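Local coordinates for protein PrgX (Enterococcus faecalis, PDB 2AWI) that acts as the receptor for the peptide sex pheromone cCF10 and, probably as a DNA-binding repressor, takes part in regulating conjugation in its host, at residues Ile242-Thr247 with Ile251-Asn256; Ile20-Gly25 with Ser30-Val35; Ser83-Phe86 with Leu91-Lys94; Ile151-Val156 with Gln191-Asn196; Ile119-Asn124 with Pro128-Thr133. The protein carries 1 engineered substitution. All coordinates share one frame; numbering follows the deposited sequence.

In the fold
Along the chain the order is contact 2, contact 3, contact 5, contact 4 and contact 1, one after another without overlap. Contact 2 lies in the N-terminal helix-turn-helix region, on the opposite side of the chain's centre from contact 1. Contacts 3 and 5 are neighbours, with centres about 14 Å apart, and touch where Phe92 meets Ile119 and Ala120. The centre of contact 4 lies about 6 Å from the chain's centre, and about 24, 21 and 26 Å from the centres of contacts 3, 5 and 1. Contacts 1, 4 and 5 fall in the all-helical TPR-like region. With about 63 Å between the centres of contacts 1 and 2, the probable DNA-binding part stands well apart from the C-terminal helices.

Contact 1 of 5, residues Ile242-Thr247 with Ile251-Asn256; sequences IYQFLT and IDSYLN
Phe245 and Tyr254 form the tight side of this helical hairpin in the TPR-like region, where helix 230-248 turns back into helix 251-266. The segment axes run nearly antiparallel, at 152°, and approach to 8.0 Å. The two rings make an edge-to-face (T-shaped) pair with centroids 5.0 Å apart and planes at 67°: Tyr254 CD2 stands over the centre of the Phe245 ring. With CG trans to its amide nitrogen, Phe245 carries its ring to that buried side, where Phe289 adds a further edge-to-face partner. Tyr254 OH is hydrogen-bonded to Ser284, and the Tyr254 side chain also packs on Ile251 of a second subunit, so the hairpin takes part in the assembly. The other side is looser and partly solvent-exposed. There the extended Gln244 chain reaches the Ser253 side chain, and its NE2 donates to Ser253 OG at 2.8 Å, a bent bond (142°) with the hydroxyl oxygen close to the amide plane.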
# COMPACT_ATOMS: atom_id res chain seq x y z
N ILE A 242 -3.44 8.06 -16.58
CA ILE A 242 -4.30 7.20 -17.39
C ILE A 242 -3.81 7.22 -18.84
O ILE A 242 -3.81 6.20 -19.52
CB ILE A 242 -5.76 7.67 -17.33
CG1 ILE A 242 -6.27 7.57 -15.89
CG2 ILE A 242 -6.62 6.86 -18.28
CD1 ILE A 242 -6.23 6.16 -15.32
N TYR A 243 -3.39 8.40 -19.30
CA TYR A 243 -2.87 8.56 -20.65
C TYR A 243 -1.68 7.63 -20.86
O TYR A 243 -1.58 6.96 -21.88
CB TYR A 243 -2.43 10.01 -20.88
CG TYR A 243 -1.69 10.23 -22.19
CD1 TYR A 243 -2.37 10.36 -23.39
CD2 TYR A 243 -0.29 10.30 -22.21
CE1 TYR A 243 -1.69 10.55 -24.60
CE2 TYR A 243 0.40 10.49 -23.42
CZ TYR A 243 -0.31 10.61 -24.60
OH TYR A 243 0.35 10.79 -25.80
N GLN A 244 -0.78 7.61 -19.88
CA GLN A 244 0.43 6.78 -19.93
C GLN A 244 0.09 5.29 -19.93
O GLN A 244 0.79 4.49 -20.55
CB GLN A 244 1.34 7.10 -18.75
CG GLN A 244 1.81 8.54 -18.70
CD GLN A 244 2.63 8.86 -17.45
OE1 GLN A 244 3.06 9.99 -17.25
NE2 GLN A 244 2.83 7.86 -16.60
N PHE A 245 -0.97 4.92 -19.23
CA PHE A 245 -1.39 3.53 -19.17
C PHE A 245 -1.97 3.13 -20.52
O PHE A 245 -1.64 2.07 -21.08
CB PHE A 245 -2.45 3.34 -18.08
CG PHE A 245 -2.91 1.92 -17.92
CD1 PHE A 245 -2.05 0.94 -17.42
CD2 PHE A 245 -4.20 1.55 -18.27
CE1 PHE A 245 -2.47 -0.38 -17.26
CE2 PHE A 245 -4.64 0.23 -18.13
CZ PHE A 245 -3.77 -0.74 -17.62
N LEU A 246 -2.83 3.99 -21.06
CA LEU A 246 -3.46 3.74 -22.34
C LEU A 246 -2.44 3.62 -23.47
O LEU A 246 -2.67 2.90 -24.43
CB LEU A 246 -4.46 4.85 -22.66
CG LEU A 246 -5.65 5.03 -21.73
CD1 LEU A 246 -6.58 6.08 -22.31
CD2 LEU A 246 -6.39 3.70 -21.55
N THR A 247 -1.32 4.33 -23.34
CA THR A 247 -0.28 4.32 -24.37
C THR A 247 0.60 3.08 -24.32
O THR A 247 0.86 2.46 -25.35
CB THR A 247 0.62 5.56 -24.24
OG1 THR A 247 -0.16 6.75 -24.44
CG2 THR A 247 1.74 5.50 -25.28
N ILE A 251 1.82 -0.49 -15.41
CA ILE A 251 1.12 -0.70 -14.14
C ILE A 251 1.36 0.43 -13.13
O ILE A 251 0.43 0.85 -12.45
CB ILE A 251 1.47 -2.05 -13.48
CG1 ILE A 251 0.44 -2.36 -12.40
CG2 ILE A 251 2.87 -2.01 -12.88
CD1 ILE A 251 0.76 -3.55 -11.54
N ASP A 252 2.60 0.91 -13.03
CA ASP A 252 2.90 2.00 -12.10
C ASP A 252 2.00 3.19 -12.38
O ASP A 252 1.59 3.90 -11.46
CB ASP A 252 4.36 2.44 -12.20
CG ASP A 252 5.30 1.50 -11.47
OD1 ASP A 252 4.85 0.82 -10.53
OD2 ASP A 252 6.49 1.45 -11.84
N SER A 253 1.69 3.42 -13.66
CA SER A 253 0.83 4.53 -14.02
C SER A 253 -0.58 4.25 -13.55
O SER A 253 -1.33 5.17 -13.20
CB SER A 253 0.82 4.74 -15.54
OG SER A 253 2.07 5.25 -15.98
N TYR A 254 -0.96 2.98 -13.55
CA TYR A 254 -2.29 2.60 -13.13
C TYR A 254 -2.40 2.78 -11.62
O TYR A 254 -3.43 3.23 -11.12
CB TYR A 254 -2.59 1.15 -13.50
CG TYR A 254 -4.05 0.78 -13.34
CD1 TYR A 254 -4.58 0.49 -12.08
CD2 TYR A 254 -4.91 0.77 -14.44
CE1 TYR A 254 -5.94 0.20 -11.93
CE2 TYR A 254 -6.26 0.48 -14.30
CZ TYR A 254 -6.77 0.20 -13.04
OH TYR A 254 -8.11 -0.06 -12.92
N LEU A 255 -1.34 2.44 -10.92
CA LEU A 255 -1.30 2.58 -9.47
C LEU A 255 -1.30 4.06 -9.09
O LEU A 255 -2.03 4.46 -8.18
CB LEU A 255 -0.05 1.90 -8.91
CG LEU A 255 0.08 0.41 -9.26
CD1 LEU A 255 1.32 -0.17 -8.59
CD2 LEU A 255 -1.17 -0.34 -8.80
N ASN A 256 -0.50 4.87 -9.78
CA ASN A 256 -0.45 6.30 -9.50
C ASN A 256 -1.86 6.88 -9.60
O ASN A 256 -2.29 7.63 -8.72
CB ASN A 256 0.47 7.02 -10.49
CG ASN A 256 1.95 6.70 -10.28
OD1 ASN A 256 2.37 6.35 -9.18
ND2 ASN A 256 2.75 6.85 -11.33

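Contact 2 of 5, residues Ile20-Gly25 with Ser30-Val35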
# COMPACT_ATOMS: atom_id res chain seq x y z
N ILE A 20 -8.33 63.95 6.01
CA ILE A 20 -7.18 64.64 5.42
C ILE A 20 -6.13 63.66 4.92
O ILE A 20 -5.53 63.87 3.86
CB ILE A 20 -6.46 65.57 6.43
CG1 ILE A 20 -6.92 65.24 7.85
CG2 ILE A 20 -6.65 67.04 6.07
CD1 ILE A 20 -6.11 65.90 8.92
N ASP A 21 -5.89 62.59 5.68
CA ASP A 21 -4.89 61.61 5.32
C ASP A 21 -5.21 60.90 4.01
O ASP A 21 -4.32 60.35 3.37
CB ASP A 21 -4.72 60.57 6.43
CG ASP A 21 -4.22 61.18 7.73
OD1 ASP A 21 -3.18 61.88 7.71
OD2 ASP A 21 -4.86 60.96 8.78
N LEU A 22 -6.47 60.94 3.63
CA LEU A 22 -6.93 60.30 2.40
C LEU A 22 -6.99 61.23 1.19
O LEU A 22 -6.48 60.89 0.12
CB LEU A 22 -8.32 59.68 2.60
CG LEU A 22 -8.43 58.24 3.11
CD1 LEU A 22 -8.03 57.28 2.01
CD2 LEU A 22 -7.55 58.06 4.34
N TYR A 23 -7.61 62.39 1.35
CA TYR A 23 -7.77 63.30 0.23
C TYR A 23 -6.67 64.32 -0.04
O TYR A 23 -6.59 64.85 -1.15
CB TYR A 23 -9.11 64.06 0.32
CG TYR A 23 -9.18 65.11 1.41
CD1 TYR A 23 -9.82 64.85 2.63
CD2 TYR A 23 -8.61 66.38 1.23
CE1 TYR A 23 -9.88 65.82 3.63
CE2 TYR A 23 -8.67 67.35 2.22
CZ TYR A 23 -9.31 67.07 3.42
OH TYR A 23 -9.39 68.04 4.40
N SER A 24 -5.81 64.60 0.94
CA SER A 24 -4.79 65.62 0.69
C SER A 24 -3.91 65.24 -0.49
O SER A 24 -3.33 64.16 -0.52
CB SER A 24 -3.95 65.90 1.95
OG SER A 24 -3.20 64.76 2.35
N GLY A 25 -3.86 66.13 -1.47
CA GLY A 25 -3.06 65.89 -2.66
C GLY A 25 -3.84 65.18 -3.75
O GLY A 25 -3.35 65.04 -4.87
N SER A 30 -14.19 69.00 0.59
CA SER A 30 -15.60 68.97 0.25
C SER A 30 -15.98 67.79 -0.64
O SER A 30 -16.91 67.04 -0.34
CB SER A 30 -16.00 70.28 -0.43
OG SER A 30 -15.15 70.57 -1.52
N VAL A 31 -15.24 67.62 -1.74
CA VAL A 31 -15.52 66.52 -2.67
C VAL A 31 -15.33 65.15 -2.02
O VAL A 31 -16.11 64.23 -2.27
CB VAL A 31 -14.62 66.60 -3.92
CG1 VAL A 31 -14.84 65.37 -4.79
CG2 VAL A 31 -14.95 67.86 -4.71
N TYR A 32 -14.30 65.00 -1.19
CA TYR A 32 -14.07 63.73 -0.56
C TYR A 32 -15.23 63.32 0.33
O TYR A 32 -15.54 62.14 0.44
CB TYR A 32 -12.78 63.74 0.27
CG TYR A 32 -12.51 62.40 0.92
CD1 TYR A 32 -12.95 62.13 2.21
CD2 TYR A 32 -11.89 61.37 0.21
CE1 TYR A 32 -12.79 60.86 2.77
CE2 TYR A 32 -11.73 60.11 0.75
CZ TYR A 32 -12.18 59.85 2.03
OH TYR A 32 -12.03 58.58 2.55
N ILE A 33 -15.87 64.30 0.97
CA ILE A 33 -17.00 64.02 1.84
C ILE A 33 -18.14 63.42 1.03
O ILE A 33 -18.81 62.49 1.47
CB ILE A 33 -17.50 65.30 2.56
CG1 ILE A 33 -16.46 65.74 3.59
CG2 ILE A 33 -18.85 65.05 3.24
CD1 ILE A 33 -16.86 66.96 4.40
N LYS A 34 -18.34 63.94 -0.18
CA LYS A 34 -19.39 63.43 -1.05
C LYS A 34 -19.07 61.99 -1.45
O LYS A 34 -19.97 61.16 -1.58
CB LYS A 34 -19.54 64.32 -2.28
CG LYS A 34 -20.12 65.69 -1.98
CD LYS A 34 -20.32 66.52 -3.24
CE LYS A 34 -20.94 67.88 -2.91
NZ LYS A 34 -21.08 68.76 -4.10
N VAL A 35 -17.78 61.71 -1.65
CA VAL A 35 -17.33 60.38 -2.02
C VAL A 35 -17.66 59.36 -0.93
O VAL A 35 -18.15 58.27 -1.24
CB VAL A 35 -15.81 60.35 -2.26
CG1 VAL A 35 -15.32 58.91 -2.28
CG2 VAL A 35 -15.48 61.02 -3.59
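Tyr32 gives up more surface here than any other residue, lying across two consecutive residues of helix 19-23 with its root on Tyr23 and its outer end on Leu22. A first torsion of -179° turns CG to the far side from the backbone N, and the ring slants across from helix 29-36 to helix 19-23. At the root, Tyr32 CB is 3.7 Å from Tyr23 CB. Tyr23 has its CG wedged between its own backbone N and carbonyl carbon (chi1 72°), and this sets its ring beside the start of the Tyr32 side chain. The two rings meet obliquely, centroids 5.9 Å apart and planes at 35°. The touch itself is made by Tyr23 CB and CD1 against Tyr32 CB and CG. These two helices belong to the helix-turn-helix region of the protein, the unit expected to bind DNA in this family, and the tyrosines fasten its second helix to its third. Leu22 takes the outer end of Tyr32: its CB lies 3.9 Å from Tyr32 CE2, and its CG 3.7 Å from Tyr32 OH. That hydroxyl is hydrogen-bonded to Glu36, one turn further along its own helix, while Phe50 of helix 44-54 meets the Tyr32 ring edge-to-face. Phe50 also packs on Leu22. Where helix 19-23 ends, Ser24 N and Ser24 OG bond to Ile20 O from opposite faces of its carbonyl plane.

Contact 3 of 5, residues Ser83-Phe86 with Leu91-Lys94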
# COMPACT_ATOMS: atom_id res chain seq x y z
N SER A 83 -28.97 28.82 -11.38
CA SER A 83 -28.95 27.85 -10.28
C SER A 83 -30.35 27.53 -9.79
O SER A 83 -30.70 26.37 -9.57
CB SER A 83 -28.11 28.39 -9.12
OG SER A 83 -28.69 29.55 -8.57
N LYS A 84 -31.16 28.58 -9.63
CA LYS A 84 -32.52 28.42 -9.16
C LYS A 84 -33.36 27.61 -10.15
O LYS A 84 -34.09 26.71 -9.76
CB LYS A 84 -33.16 29.79 -8.93
CG LYS A 84 -32.27 30.75 -8.15
CD LYS A 84 -33.02 32.00 -7.70
CE LYS A 84 -33.88 31.71 -6.47
NZ LYS A 84 -33.05 31.32 -5.29
N ILE A 85 -33.23 27.94 -11.44
CA ILE A 85 -33.98 27.25 -12.48
C ILE A 85 -33.55 25.79 -12.62
O ILE A 85 -34.32 24.96 -13.09
CB ILE A 85 -33.84 27.96 -13.85
CG1 ILE A 85 -34.49 29.34 -13.79
CG2 ILE A 85 -34.50 27.13 -14.95
CD1 ILE A 85 -34.46 30.10 -15.10
N PHE A 86 -32.32 25.48 -12.22
CA PHE A 86 -31.84 24.11 -12.31
C PHE A 86 -32.61 23.21 -11.34
O PHE A 86 -32.96 22.08 -11.66
CB PHE A 86 -30.35 24.02 -12.00
CG PHE A 86 -29.83 22.60 -11.94
CD1 PHE A 86 -29.81 21.81 -13.08
CD2 PHE A 86 -29.39 22.06 -10.74
CE1 PHE A 86 -29.37 20.49 -13.03
CE2 PHE A 86 -28.94 20.74 -10.67
CZ PHE A 86 -28.93 19.95 -11.83
N LEU A 91 -39.51 26.98 -14.08
CA LEU A 91 -39.14 28.36 -14.35
C LEU A 91 -38.45 28.49 -15.71
O LEU A 91 -38.51 29.53 -16.36
CB LEU A 91 -38.19 28.86 -13.26
CG LEU A 91 -38.67 28.64 -11.82
CD1 LEU A 91 -37.54 28.95 -10.85
CD2 LEU A 91 -39.89 29.50 -11.55
N PHE A 92 -37.80 27.41 -16.14
CA PHE A 92 -37.09 27.35 -17.40
C PHE A 92 -37.79 28.11 -18.53
O PHE A 92 -37.43 29.24 -18.87
CB PHE A 92 -36.91 25.88 -17.81
CG PHE A 92 -36.16 25.69 -19.09
CD1 PHE A 92 -34.77 25.77 -19.12
CD2 PHE A 92 -36.84 25.41 -20.28
CE1 PHE A 92 -34.08 25.58 -20.31
CE2 PHE A 92 -36.15 25.22 -21.47
CZ PHE A 92 -34.77 25.30 -21.48
N ASP A 93 -38.81 27.47 -19.09
CA ASP A 93 -39.61 27.99 -20.18
C ASP A 93 -39.73 29.51 -20.29
O ASP A 93 -39.24 30.11 -21.24
CB ASP A 93 -41.01 27.39 -20.09
CG ASP A 93 -41.63 27.17 -21.45
OD1 ASP A 93 -41.80 28.15 -22.20
OD2 ASP A 93 -41.95 26.00 -21.77
N LYS A 94 -40.38 30.13 -19.31
CA LYS A 94 -40.60 31.57 -19.32
C LYS A 94 -39.33 32.41 -19.32
O LYS A 94 -39.27 33.47 -19.95
CB LYS A 94 -41.48 31.97 -18.14
CG LYS A 94 -42.23 33.27 -18.33
CD LYS A 94 -43.38 33.39 -17.34
CE LYS A 94 -44.24 34.61 -17.62
NZ LYS A 94 -45.44 34.66 -16.73
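Ile85 reaches out with two branches, one to Leu91 and the other to Phe92, at the junction of two consecutive helices in this all-helical protein. Its CG2 methyl stands opposite the backbone N across the CA-CB bond, and this directs it at the backbone of 91-94, 3.5 Å from Phe92 N and 3.9 Å from Phe92 CB. Relative to the Phe92 ring, the same methyl sits at the edge, near the ring plane, so Ile85 fills the corner where the Phe92 side chain leaves its helix and puts nothing over a face. The other branch, CG1, lies beside the backbone N and meets Leu91 CB at 3.8 Å; the two side chains pass each other at a slant. Leu91 points its CB inward and stays partly exposed, with CD1 just in reach of Lys84 O at 4.3 Å. No hydrogen bond crosses the contact, and the touches across it are van der Waals. The Phe92 ring stacks on Phe96 one turn on. Helix 74-87 and helix 92-102 thus meet beside the short connection between them, and both rest on helix 107-122, where Tyr116 touches Ile85 and Phe92 alike, and Ile119 and Ala120 also touch the Phe92 side chain.

Contact 4 of 5, residues Ile151-Val156 with Gln191-Asn196. Engineered in segment 151-156: Cys153 (natural residue Tyr).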
# COMPACT_ATOMS: atom_id res chain seq x y z
N ILE A 151 -14.05 35.01 -20.48
CA ILE A 151 -15.39 34.58 -20.83
C ILE A 151 -15.42 33.67 -22.07
O ILE A 151 -16.34 32.86 -22.24
CB ILE A 151 -16.31 35.80 -21.05
CG1 ILE A 151 -17.74 35.35 -21.32
CG2 ILE A 151 -15.78 36.65 -22.19
CD1 ILE A 151 -18.35 34.52 -20.21
N ASP A 152 -14.41 33.80 -22.94
CA ASP A 152 -14.34 32.94 -24.12
C ASP A 152 -14.02 31.52 -23.68
O ASP A 152 -14.59 30.55 -24.19
CB ASP A 152 -13.26 33.44 -25.09
CG ASP A 152 -13.65 34.72 -25.79
OD1 ASP A 152 -14.74 34.75 -26.41
OD2 ASP A 152 -12.87 35.70 -25.72
N CYS A 153 -13.11 31.39 -22.72
CA CYS A 153 -12.77 30.07 -22.21
C CYS A 153 -13.92 29.50 -21.37
O CYS A 153 -14.05 28.30 -21.22
CB CYS A 153 -11.48 30.13 -21.40
SG CYS A 153 -10.01 30.29 -22.47
N GLU A 154 -14.77 30.38 -20.84
CA GLU A 154 -15.91 29.92 -20.05
C GLU A 154 -16.91 29.35 -21.06
O GLU A 154 -17.46 28.27 -20.87
CB GLU A 154 -16.54 31.08 -19.28
CG GLU A 154 -17.62 30.65 -18.29
CD GLU A 154 -18.26 31.83 -17.57
OE1 GLU A 154 -17.52 32.67 -16.99
OE2 GLU A 154 -19.51 31.92 -17.58
N ILE A 155 -17.13 30.10 -22.14
CA ILE A 155 -18.03 29.67 -23.21
C ILE A 155 -17.61 28.31 -23.76
O ILE A 155 -18.42 27.40 -23.89
CB ILE A 155 -18.05 30.72 -24.36
CG1 ILE A 155 -18.94 31.90 -23.95
CG2 ILE A 155 -18.53 30.07 -25.65
CD1 ILE A 155 -18.94 33.06 -24.94
N VAL A 156 -16.32 28.17 -24.06
CA VAL A 156 -15.81 26.91 -24.58
C VAL A 156 -16.13 25.74 -23.65
O VAL A 156 -16.47 24.65 -24.10
CB VAL A 156 -14.30 26.98 -24.81
CG1 VAL A 156 -13.66 25.64 -24.51
CG2 VAL A 156 -14.03 27.36 -26.26
N GLN A 191 -8.05 27.25 -17.11
CA GLN A 191 -7.68 25.91 -16.66
C GLN A 191 -8.85 24.93 -16.73
O GLN A 191 -8.66 23.76 -17.05
CB GLN A 191 -7.18 25.96 -15.21
CG GLN A 191 -5.69 26.21 -15.06
CD GLN A 191 -5.30 26.54 -13.63
OE1 GLN A 191 -5.41 27.68 -13.20
NE2 GLN A 191 -4.85 25.53 -12.89
N THR A 192 -10.04 25.42 -16.42
CA THR A 192 -11.23 24.58 -16.43
C THR A 192 -11.43 23.92 -17.80
O THR A 192 -11.77 22.74 -17.88
CB THR A 192 -12.49 25.40 -16.08
OG1 THR A 192 -12.31 26.03 -14.80
CG2 THR A 192 -13.73 24.51 -16.02
N VAL A 193 -11.20 24.70 -18.85
CA VAL A 193 -11.34 24.23 -20.22
C VAL A 193 -10.48 23.00 -20.46
O VAL A 193 -10.96 21.98 -20.91
CB VAL A 193 -10.89 25.30 -21.25
CG1 VAL A 193 -10.97 24.71 -22.66
CG2 VAL A 193 -11.75 26.54 -21.14
N LEU A 194 -9.20 23.12 -20.14
CA LEU A 194 -8.27 22.03 -20.35
C LEU A 194 -8.68 20.79 -19.58
O LEU A 194 -8.70 19.70 -20.14
CB LEU A 194 -6.86 22.46 -19.96
CG LEU A 194 -6.44 23.82 -20.54
CD1 LEU A 194 -5.05 24.19 -20.08
CD2 LEU A 194 -6.51 23.75 -22.06
N LYS A 195 -9.03 20.95 -18.31
CA LYS A 195 -9.41 19.81 -17.49
C LYS A 195 -10.63 19.10 -18.08
O LYS A 195 -10.65 17.88 -18.20
CB LYS A 195 -9.68 20.27 -16.06
CG LYS A 195 -9.86 19.13 -15.05
CD LYS A 195 -11.31 18.71 -14.92
CE LYS A 195 -12.16 19.83 -14.33
NZ LYS A 195 -13.60 19.47 -14.23
N ASN A 196 -11.65 19.88 -18.44
CA ASN A 196 -12.85 19.30 -19.02
C ASN A 196 -12.58 18.69 -20.38
O ASN A 196 -13.09 17.62 -20.72
CB ASN A 196 -13.96 20.35 -19.14
CG ASN A 196 -14.50 20.78 -17.79
OD1 ASN A 196 -14.40 20.05 -16.81
ND2 ASN A 196 -15.09 21.97 -17.74
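Apolar packing joins the two segments, and Val193 is its hub: one of its methyls goes to Val156 and the other to Cys153. The tighter methyl pair is Val156 CG1 with Val193 CG1 at 3.4 Å, less than usual van der Waals contact for two carbons, and the side chains cross there at about a right angle. Val156 has an off-rotamer chi1 of 145°, which may reflect the tight fit. Val193 holds its CG1 trans to the backbone N (chi1 176°), which places CG2 beside that N and toward Cys153, 3.6 Å from Cys153 CB. Cys153 is an engineered residue, tyrosine in the natural protein. Tyr176, from a loop, packs on both Cys153 and Val193. In the all-helical TPR-like region this is a longer-range meeting: helix 150-159 touches helix 184-203 although helix 165-172 lies between them in sequence. The contact lies close to the chain's centre. No hydrogen bond spans the two segments themselves, though Asn196 ND2 makes a weak one to Ser157 on helix 150-159. Lys195 NZ donates to Asn196 OD1 within its own segment at 2.8 Å, tilted 22° from the carbonyl plane. On the other helix, Asp152 pairs with Arg145 and Glu154 with Lys79, both as salt bridges, and Glu154 also bonds to Ser111. Thr192 OG1 is hydrogen-bonded to Tyr232 on helix 230-248.

Contact 5 of 5, residues Ile119-Asn124 with Pro128-Thr133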
# COMPACT_ATOMS: atom_id res chain seq x y z
N ILE A 119 -29.30 22.85 -18.88
CA ILE A 119 -30.43 22.49 -18.04
C ILE A 119 -31.44 21.65 -18.82
O ILE A 119 -31.86 20.59 -18.35
CB ILE A 119 -31.14 23.76 -17.49
CG1 ILE A 119 -30.28 24.43 -16.42
CG2 ILE A 119 -32.50 23.40 -16.93
CD1 ILE A 119 -30.77 25.81 -16.02
N ALA A 120 -31.82 22.13 -20.00
CA ALA A 120 -32.78 21.44 -20.85
C ALA A 120 -32.31 20.03 -21.22
O ALA A 120 -33.10 19.08 -21.19
CB ALA A 120 -33.03 22.25 -22.11
N HIS A 121 -31.04 19.89 -21.58
CA HIS A 121 -30.50 18.58 -21.94
C HIS A 121 -30.63 17.63 -20.76
O HIS A 121 -30.76 16.41 -20.94
CB HIS A 121 -29.02 18.68 -22.33
CG HIS A 121 -28.79 19.10 -23.75
ND1 HIS A 121 -27.56 18.97 -24.36
CD2 HIS A 121 -29.62 19.64 -24.67
CE1 HIS A 121 -27.65 19.42 -25.60
NE2 HIS A 121 -28.88 19.83 -25.81
N HIS A 122 -30.60 18.19 -19.56
CA HIS A 122 -30.69 17.40 -18.33
C HIS A 122 -32.10 16.90 -18.04
O HIS A 122 -32.33 15.69 -17.97
CB HIS A 122 -30.18 18.24 -17.15
CG HIS A 122 -30.00 17.46 -15.89
ND1 HIS A 122 -29.19 16.34 -15.82
CD2 HIS A 122 -30.50 17.64 -14.65
CE1 HIS A 122 -29.21 15.86 -14.59
NE2 HIS A 122 -30.00 16.63 -13.86
N TYR A 123 -33.04 17.83 -17.88
CA TYR A 123 -34.42 17.47 -17.60
C TYR A 123 -35.17 17.15 -18.89
O TYR A 123 -36.38 17.32 -18.99
CB TYR A 123 -35.11 18.60 -16.85
CG TYR A 123 -34.46 18.90 -15.52
CD1 TYR A 123 -34.25 17.89 -14.59
CD2 TYR A 123 -34.05 20.19 -15.19
CE1 TYR A 123 -33.65 18.14 -13.36
CE2 TYR A 123 -33.45 20.46 -13.97
CZ TYR A 123 -33.25 19.43 -13.06
OH TYR A 123 -32.64 19.68 -11.85
N ASN A 124 -34.41 16.67 -19.87
CA ASN A 124 -34.93 16.30 -21.18
C ASN A 124 -35.97 17.26 -21.75
O ASN A 124 -37.02 16.85 -22.24
CB ASN A 124 -35.52 14.89 -21.13
CG ASN A 124 -34.98 13.99 -22.23
OD1 ASN A 124 -33.79 13.68 -22.26
ND2 ASN A 124 -35.85 13.58 -23.14
N PRO A 128 -35.42 22.80 -29.65
CA PRO A 128 -35.18 22.70 -31.09
C PRO A 128 -34.41 23.88 -31.68
O PRO A 128 -33.61 23.70 -32.61
CB PRO A 128 -36.59 22.58 -31.66
CG PRO A 128 -37.40 23.39 -30.70
CD PRO A 128 -36.86 22.93 -29.37
N THR A 129 -34.64 25.07 -31.15
CA THR A 129 -33.95 26.26 -31.64
C THR A 129 -32.44 26.12 -31.52
O THR A 129 -31.69 26.66 -32.32
CB THR A 129 -34.39 27.54 -30.87
OG1 THR A 129 -34.16 27.36 -29.47
CG2 THR A 129 -35.86 27.84 -31.12
N PHE A 130 -32.00 25.37 -30.51
CA PHE A 130 -30.57 25.17 -30.28
C PHE A 130 -29.87 24.65 -31.53
O PHE A 130 -29.06 25.35 -32.13
CB PHE A 130 -30.34 24.20 -29.12
CG PHE A 130 -28.89 23.98 -28.81
CD1 PHE A 130 -28.07 25.04 -28.41
CD2 PHE A 130 -28.33 22.70 -28.91
CE1 PHE A 130 -26.72 24.84 -28.13
CE2 PHE A 130 -26.98 22.48 -28.63
CZ PHE A 130 -26.17 23.56 -28.24
N ASN A 131 -30.17 23.41 -31.91
CA ASN A 131 -29.56 22.80 -33.08
C ASN A 131 -29.76 23.63 -34.35
O ASN A 131 -28.93 23.60 -35.25
CB ASN A 131 -30.13 21.39 -33.32
CG ASN A 131 -29.53 20.36 -32.39
OD1 ASN A 131 -29.78 19.16 -32.53
ND2 ASN A 131 -28.72 20.81 -31.44
N LYS A 132 -30.86 24.37 -34.40
CA LYS A 132 -31.15 25.20 -35.56
C LYS A 132 -30.30 26.46 -35.66
O LYS A 132 -30.18 27.05 -36.74
CB LYS A 132 -32.64 25.59 -35.58
CG LYS A 132 -33.57 24.65 -36.35
CD LYS A 132 -33.71 23.26 -35.72
CE LYS A 132 -32.62 22.31 -36.18
NZ LYS A 132 -32.70 22.02 -37.64
N THR A 133 -29.70 26.89 -34.56
CA THR A 133 -28.91 28.12 -34.59
C THR A 133 -27.49 28.04 -34.04
O THR A 133 -26.69 28.95 -34.26
CB THR A 133 -29.63 29.26 -33.83
OG1 THR A 133 -29.61 28.97 -32.42
CG2 THR A 133 -31.07 29.39 -34.29
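Phe130, whose ring meets His121 across this contact, has its carbonyl O held by Thr133 N at 2.9 Å, a bond inside helix 128-142. The pair belongs to the junction of two consecutive helices in the TPR-like region, in which helix 107-122 ends and a short link leads into the next helix. The two rings form an offset edge-to-face pair: the edge of the imidazole is turned toward the face of the phenyl, with centroids 5.8 Å apart and planes nearly perpendicular at 86°. The first torsion of Phe130 is fully extended from its backbone N (chi1 -178°), a pose that carries the ring off its own helix toward the preceding one. There it is buried against Tyr113 and Ile117 of helix 107-122 and against Leu163 from a loop, with His121 as a further neighbour. His121 is exposed by contrast and brings only the end of its side chain across. The contact is slight, burying 55 Å² in all, and without any hydrogen bond between the segments. The closest approach between the segments is His121 NE2 to Phe130 CD2, at 4.3 Å.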